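Phosphoribosylformylglycinamidine synthase 2 (Thermus thermophilus, PDB 3VIU) is a large single-chain synthase of the PurM-like (AIR synthase-related) family, built from two repeated pairs of domains and holding ADP and magnesium. Local coordinates at residues D550-E562 with L609-V621. Numbering follows the deposited sequence.
Sequences DKRAEMGFRRPGE and LIQRGLTRTAHDV. With MG (magnesium ion), chain D.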
loop_
_atom_site.group_PDB
_atom_site.type_symbol
_atom_site.label_atom_id
_atom_site.label_comp_id
_atom_site.label_asym_id
_atom_site.label_seq_id
_atom_site.Cartn_x
_atom_site.Cartn_y
_atom_site.Cartn_z
ATOM N N ASP A 550 -7.733 8.799 22.744
ATOM C CA ASP A 550 -8.608 9.762 23.391
ATOM C C ASP A 550 -8.633 11.122 22.697
ATOM O O ASP A 550 -9.507 11.935 22.962
ATOM C CB ASP A 550 -8.204 9.943 24.848
ATOM C CG ASP A 550 -9.268 10.647 25.649
ATOM O OD1 ASP A 550 -10.377 10.082 25.782
ATOM O OD2 ASP A 550 -9.001 11.767 26.134
ATOM N N LYS A 551 -7.664 11.376 21.828
ATOM C CA LYS A 551 -7.598 12.633 21.091
ATOM C C LYS A 551 -7.634 12.257 19.622
ATOM O O LYS A 551 -6.655 12.401 18.899
ATOM C CB LYS A 551 -6.305 13.381 21.430
ATOM C CG LYS A 551 -6.229 13.801 22.893
ATOM C CD LYS A 551 -4.840 14.274 23.288
ATOM C CE LYS A 551 -4.782 14.613 24.776
ATOM N NZ LYS A 551 -3.395 14.903 25.240
ATOM N N ARG A 552 -8.789 11.763 19.198
ATOM C CA ARG A 552 -9.004 11.312 17.835
ATOM C C ARG A 552 -10.140 12.102 17.214
ATOM O O ARG A 552 -10.976 12.659 17.921
ATOM C CB ARG A 552 -9.345 9.812 17.849
ATOM C CG ARG A 552 -9.696 9.188 16.500
ATOM C CD ARG A 552 -11.181 9.343 16.136
ATOM N NE ARG A 552 -11.974 8.126 16.352
ATOM C CZ ARG A 552 -12.142 7.529 17.528
ATOM N NH1 ARG A 552 -11.572 8.021 18.619
ATOM N NH2 ARG A 552 -12.900 6.443 17.617
ATOM N N ALA A 553 -10.163 12.157 15.890
ATOM C CA ALA A 553 -11.219 12.856 15.191
ATOM C C ALA A 553 -11.741 11.956 14.090
ATOM O O ALA A 553 -10.996 11.171 13.518
ATOM C CB ALA A 553 -10.688 14.156 14.596
ATOM N N GLU A 554 -13.033 12.041 13.818
ATOM C CA GLU A 554 -13.607 11.262 12.736
ATOM C C GLU A 554 -14.319 12.254 11.829
ATOM O O GLU A 554 -14.532 13.405 12.206
ATOM C CB GLU A 554 -14.543 10.164 13.259
ATOM C CG GLU A 554 -15.641 10.579 14.206
ATOM C CD GLU A 554 -16.399 9.363 14.741
ATOM O OE1 GLU A 554 -15.969 8.783 15.761
ATOM O OE2 GLU A 554 -17.414 8.975 14.122
HETATM N N MSE A 555 -14.675 11.818 10.633
HETATM C CA MSE A 555 -15.292 12.702 9.658
HETATM C C MSE A 555 -16.767 13.034 9.825
HETATM O O MSE A 555 -17.214 14.079 9.363
HETATM C CB MSE A 555 -15.105 12.111 8.273
HETATM C CG MSE A 555 -15.966 10.890 8.064
HETATM SE SE MSE A 555 -15.926 10.310 6.245
HETATM C CE MSE A 555 -16.805 11.832 5.456
ATOM N N GLY A 556 -17.526 12.154 10.462
ATOM C CA GLY A 556 -18.953 12.393 10.592
ATOM C C GLY A 556 -19.441 13.497 11.514
ATOM O O GLY A 556 -18.949 13.646 12.640
ATOM N N PHE A 557 -20.400 14.289 11.040
ATOM C CA PHE A 557 -20.964 15.324 11.892
ATOM C C PHE A 557 -21.642 14.532 13.001
ATOM O O PHE A 557 -22.462 13.658 12.729
ATOM C CB PHE A 557 -21.999 16.168 11.145
ATOM C CG PHE A 557 -21.414 17.055 10.078
ATOM C CD1 PHE A 557 -20.232 17.755 10.304
ATOM C CD2 PHE A 557 -22.071 17.218 8.860
ATOM C CE1 PHE A 557 -19.712 18.606 9.337
ATOM C CE2 PHE A 557 -21.563 18.069 7.880
ATOM C CZ PHE A 557 -20.378 18.768 8.118
ATOM N N ARG A 558 -21.307 14.827 14.251
ATOM C CA ARG A 558 -21.881 14.069 15.345
ATOM C C ARG A 558 -23.016 14.710 16.113
ATOM O O ARG A 558 -23.802 14.010 16.757
ATOM C CB ARG A 558 -20.768 13.644 16.307
ATOM C CG ARG A 558 -20.357 12.188 16.110
ATOM C CD ARG A 558 -19.204 11.777 17.008
ATOM N NE ARG A 558 -17.943 12.376 16.587
ATOM C CZ ARG A 558 -16.764 12.079 17.122
ATOM N NH1 ARG A 558 -15.666 12.668 16.679
ATOM N NH2 ARG A 558 -16.684 11.192 18.106
ATOM N N ARG A 559 -23.120 16.031 16.039
ATOM C CA ARG A 559 -24.169 16.736 16.761
ATOM C C ARG A 559 -24.496 18.076 16.127
ATOM O O ARG A 559 -23.649 18.695 15.483
ATOM C CB ARG A 559 -23.746 16.952 18.218
ATOM C CG ARG A 559 -22.274 17.327 18.374
ATOM C CD ARG A 559 -21.898 17.748 19.799
ATOM N NE ARG A 559 -22.149 16.709 20.796
ATOM C CZ ARG A 559 -23.282 16.584 21.486
ATOM N NH1 ARG A 559 -24.286 17.435 21.293
ATOM N NH2 ARG A 559 -23.415 15.608 22.376
ATOM N N PRO A 560 -25.741 18.539 16.300
ATOM C CA PRO A 560 -26.166 19.827 15.740
ATOM C C PRO A 560 -25.618 21.008 16.549
ATOM O O PRO A 560 -25.310 20.860 17.732
ATOM C CB PRO A 560 -27.687 19.739 15.808
ATOM C CG PRO A 560 -27.909 18.919 17.050
ATOM C CD PRO A 560 -26.883 17.821 16.895
ATOM N N GLY A 561 -25.484 22.168 15.901
ATOM C CA GLY A 561 -25.006 23.354 16.594
ATOM C C GLY A 561 -23.511 23.606 16.614
ATOM O O GLY A 561 -23.058 24.612 17.154
ATOM N N GLU A 562 -22.729 22.699 16.043
ATOM C CA GLU A 562 -21.287 22.885 16.014
ATOM C C GLU A 562 -20.932 23.838 14.883
ATOM O O GLU A 562 -21.570 23.822 13.830
ATOM C CB GLU A 562 -20.577 21.542 15.819
ATOM C CG GLU A 562 -20.571 20.664 17.068
ATOM C CD GLU A 562 -19.704 19.421 16.932
ATOM O OE1 GLU A 562 -19.368 18.828 17.980
ATOM O OE2 GLU A 562 -19.361 19.030 15.791
ATOM N N LEU A 609 -5.037 21.301 16.550
ATOM C CA LEU A 609 -6.437 21.563 16.818
ATOM C C LEU A 609 -7.093 20.376 17.525
ATOM O O LEU A 609 -7.844 20.547 18.488
ATOM C CB LEU A 609 -7.138 21.854 15.487
ATOM C CG LEU A 609 -7.916 23.156 15.266
ATOM C CD1 LEU A 609 -7.299 24.318 16.017
ATOM C CD2 LEU A 609 -7.960 23.433 13.777
ATOM N N ILE A 610 -6.790 19.172 17.059
ATOM C CA ILE A 610 -7.371 17.959 17.630
ATOM C C ILE A 610 -6.729 17.541 18.964
ATOM O O ILE A 610 -7.431 17.128 19.890
ATOM C CB ILE A 610 -7.271 16.794 16.616
ATOM C CG1 ILE A 610 -8.379 15.769 16.852
ATOM C CG2 ILE A 610 -5.923 16.108 16.738
ATOM C CD1 ILE A 610 -8.196 14.922 18.087
ATOM N N GLN A 611 -5.407 17.650 19.065
ATOM C CA GLN A 611 -4.716 17.269 20.292
ATOM C C GLN A 611 -5.091 18.192 21.448
ATOM O O GLN A 611 -5.126 17.771 22.601
ATOM C CB GLN A 611 -3.198 17.282 20.075
ATOM C CG GLN A 611 -2.749 16.405 18.904
ATOM C CD GLN A 611 -1.250 16.456 18.655
ATOM O OE1 GLN A 611 -0.647 17.533 18.630
ATOM N NE2 GLN A 611 -0.644 15.289 18.454
ATOM N N ARG A 612 -5.375 19.452 21.138
ATOM C CA ARG A 612 -5.755 20.407 22.168
ATOM C C ARG A 612 -7.231 20.265 22.502
ATOM O O ARG A 612 -7.765 21.044 23.288
ATOM C CB ARG A 612 -5.496 21.834 21.705
ATOM C CG ARG A 612 -4.052 22.160 21.451
ATOM C CD ARG A 612 -3.944 23.590 20.979
ATOM N NE ARG A 612 -2.570 23.975 20.686
ATOM C CZ ARG A 612 -2.214 25.188 20.281
ATOM N NH1 ARG A 612 -3.136 26.132 20.126
ATOM N NH2 ARG A 612 -0.941 25.459 20.024
ATOM N N GLY A 613 -7.887 19.286 21.881
ATOM C CA GLY A 613 -9.302 19.054 22.127
ATOM C C GLY A 613 -10.260 20.101 21.578
ATOM O O GLY A 613 -11.416 20.164 22.000
ATOM N N LEU A 614 -9.794 20.932 20.649
ATOM C CA LEU A 614 -10.648 21.959 20.059
ATOM C C LEU A 614 -11.641 21.372 19.061
ATOM O O LEU A 614 -12.710 21.942 18.837
ATOM C CB LEU A 614 -9.802 23.017 19.353
ATOM C CG LEU A 614 -9.036 23.992 20.244
ATOM C CD1 LEU A 614 -8.013 24.753 19.414
ATOM C CD2 LEU A 614 -10.013 24.948 20.913
ATOM N N THR A 615 -11.285 20.232 18.472
ATOM C CA THR A 615 -12.133 19.573 17.481
ATOM C C THR A 615 -11.966 18.058 17.492
ATOM O O THR A 615 -10.869 17.549 17.709
ATOM C CB THR A 615 -11.795 20.054 16.057
ATOM O OG1 THR A 615 -12.646 19.393 15.112
ATOM C CG2 THR A 615 -10.345 19.721 15.720
ATOM N N ARG A 616 -13.056 17.338 17.251
ATOM C CA ARG A 616 -12.989 15.884 17.201
ATOM C C ARG A 616 -13.676 15.396 15.931
ATOM O O ARG A 616 -13.992 14.218 15.786
ATOM C CB ARG A 616 -13.638 15.255 18.436
ATOM C CG ARG A 616 -15.095 15.578 18.578
ATOM C CD ARG A 616 -15.750 14.736 19.645
ATOM N NE ARG A 616 -17.151 15.112 19.801
ATOM C CZ ARG A 616 -17.997 14.524 20.639
ATOM N NH1 ARG A 616 -17.586 13.520 21.402
ATOM N NH2 ARG A 616 -19.252 14.947 20.714
ATOM N N THR A 617 -13.916 16.316 15.009
ATOM C CA THR A 617 -14.535 15.952 13.742
ATOM C C THR A 617 -13.895 16.768 12.619
ATOM O O THR A 617 -13.979 18.000 12.577
ATOM C CB THR A 617 -16.084 16.111 13.809
ATOM O OG1 THR A 617 -16.622 16.279 12.494
ATOM C CG2 THR A 617 -16.457 17.249 14.676
ATOM N N ALA A 618 -13.210 16.050 11.732
ATOM C CA ALA A 618 -12.497 16.650 10.614
ATOM C C ALA A 618 -12.579 15.757 9.380
ATOM O O ALA A 618 -12.787 14.550 9.477
ATOM C CB ALA A 618 -11.032 16.885 10.996
ATOM N N HIS A 619 -12.395 16.358 8.215
ATOM C CA HIS A 619 -12.474 15.613 6.968
ATOM C C HIS A 619 -11.779 16.469 5.928
ATOM O O HIS A 619 -12.073 17.657 5.826
ATOM C CB HIS A 619 -13.948 15.425 6.598
ATOM C CG HIS A 619 -14.169 14.538 5.418
ATOM N ND1 HIS A 619 -15.092 14.826 4.434
ATOM C CD2 HIS A 619 -13.585 13.370 5.060
ATOM C CE1 HIS A 619 -15.063 13.876 3.516
ATOM N NE2 HIS A 619 -14.157 12.980 3.873
ATOM N N ASP A 620 -10.849 15.903 5.164
ATOM C CA ASP A 620 -10.188 16.728 4.163
ATOM C C ASP A 620 -11.015 16.780 2.888
ATOM O O ASP A 620 -11.849 15.907 2.643
ATOM C CB ASP A 620 -8.760 16.241 3.885
ATOM C CG ASP A 620 -8.709 14.947 3.110
ATOM O OD1 ASP A 620 -9.441 14.002 3.472
ATOM O OD2 ASP A 620 -7.913 14.877 2.148
ATOM N N VAL A 621 -10.806 17.835 2.106
ATOM C CA VAL A 621 -11.528 18.033 0.860
ATOM C C VAL A 621 -10.686 17.509 -0.302
ATOM O O VAL A 621 -9.687 18.119 -0.680
ATOM C CB VAL A 621 -11.830 19.530 0.639
ATOM C CG1 VAL A 621 -12.679 19.708 -0.616
ATOM C CG2 VAL A 621 -12.544 20.107 1.858
HETATM MG MG MG D . -10.034 11.698 2.755
HETATM O O HOH W 1 -8.541 12.632 1.012
HETATM O O HOH W 2 -11.801 13.256 1.803
#
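A single beta bridge, Glu554 with Thr617, fixes the loop between strands 538-548 and 563-567 to the chain entering strand 618-620, an outermost strand of the second AIR synthase-related C-terminal domain sheet. Glu554 N donates to Arg616 O (3.1 Å), and Ala618 N returns a bond to Glu554 O (3.0 Å). Both donors lie above the plane of the carbonyl they reach. CA-H...O contacts flank this pair, among them Met555 CA to Ala618 O.

On the helix side, Ala553 CB packs on Ile610 CG1 at 3.6 Å. The Ile610 CD1 branch reaches on to the backbone of Lys551. Helix 596-611 then stops in a Schellman motif at Gly613, and the chain turns toward the bridge.

Two arginines meet where the contact is more open. The Arg558 guanidinium lies between Glu554 CG on one face and Arg616 CD on the other. It stacks on the Arg616 guanidinium with planes 23° apart. Arg558 NH2 and Glu554 OE1 form a salt bridge by charge alone, since the oxygen lies well out of the guanidinium plane; this probably offsets some of the like charge. Glu554 OE2 is held by Tyr637. Arg616 CG sits between its backbone N and carbonyl carbon (chi1 61°), and the extended chain beyond it slants across the Arg558 guanidinium. Glu562 OE2, hydrogen-bonded to Thr664 OG1, touches Thr617 CG2.

At the other end the strand leads to the magnesium ion, bound by Asp620 OD1 at 2.5 Å, two waters, Asp430 and Asn472. Beside His619, the residue before Asp620, the selenomethionine Met555 bends at chi3 (-66°) and lays its methyl over the His619 ring, CE standing 3.3 Å from the ring centroid in a CH-pi contact.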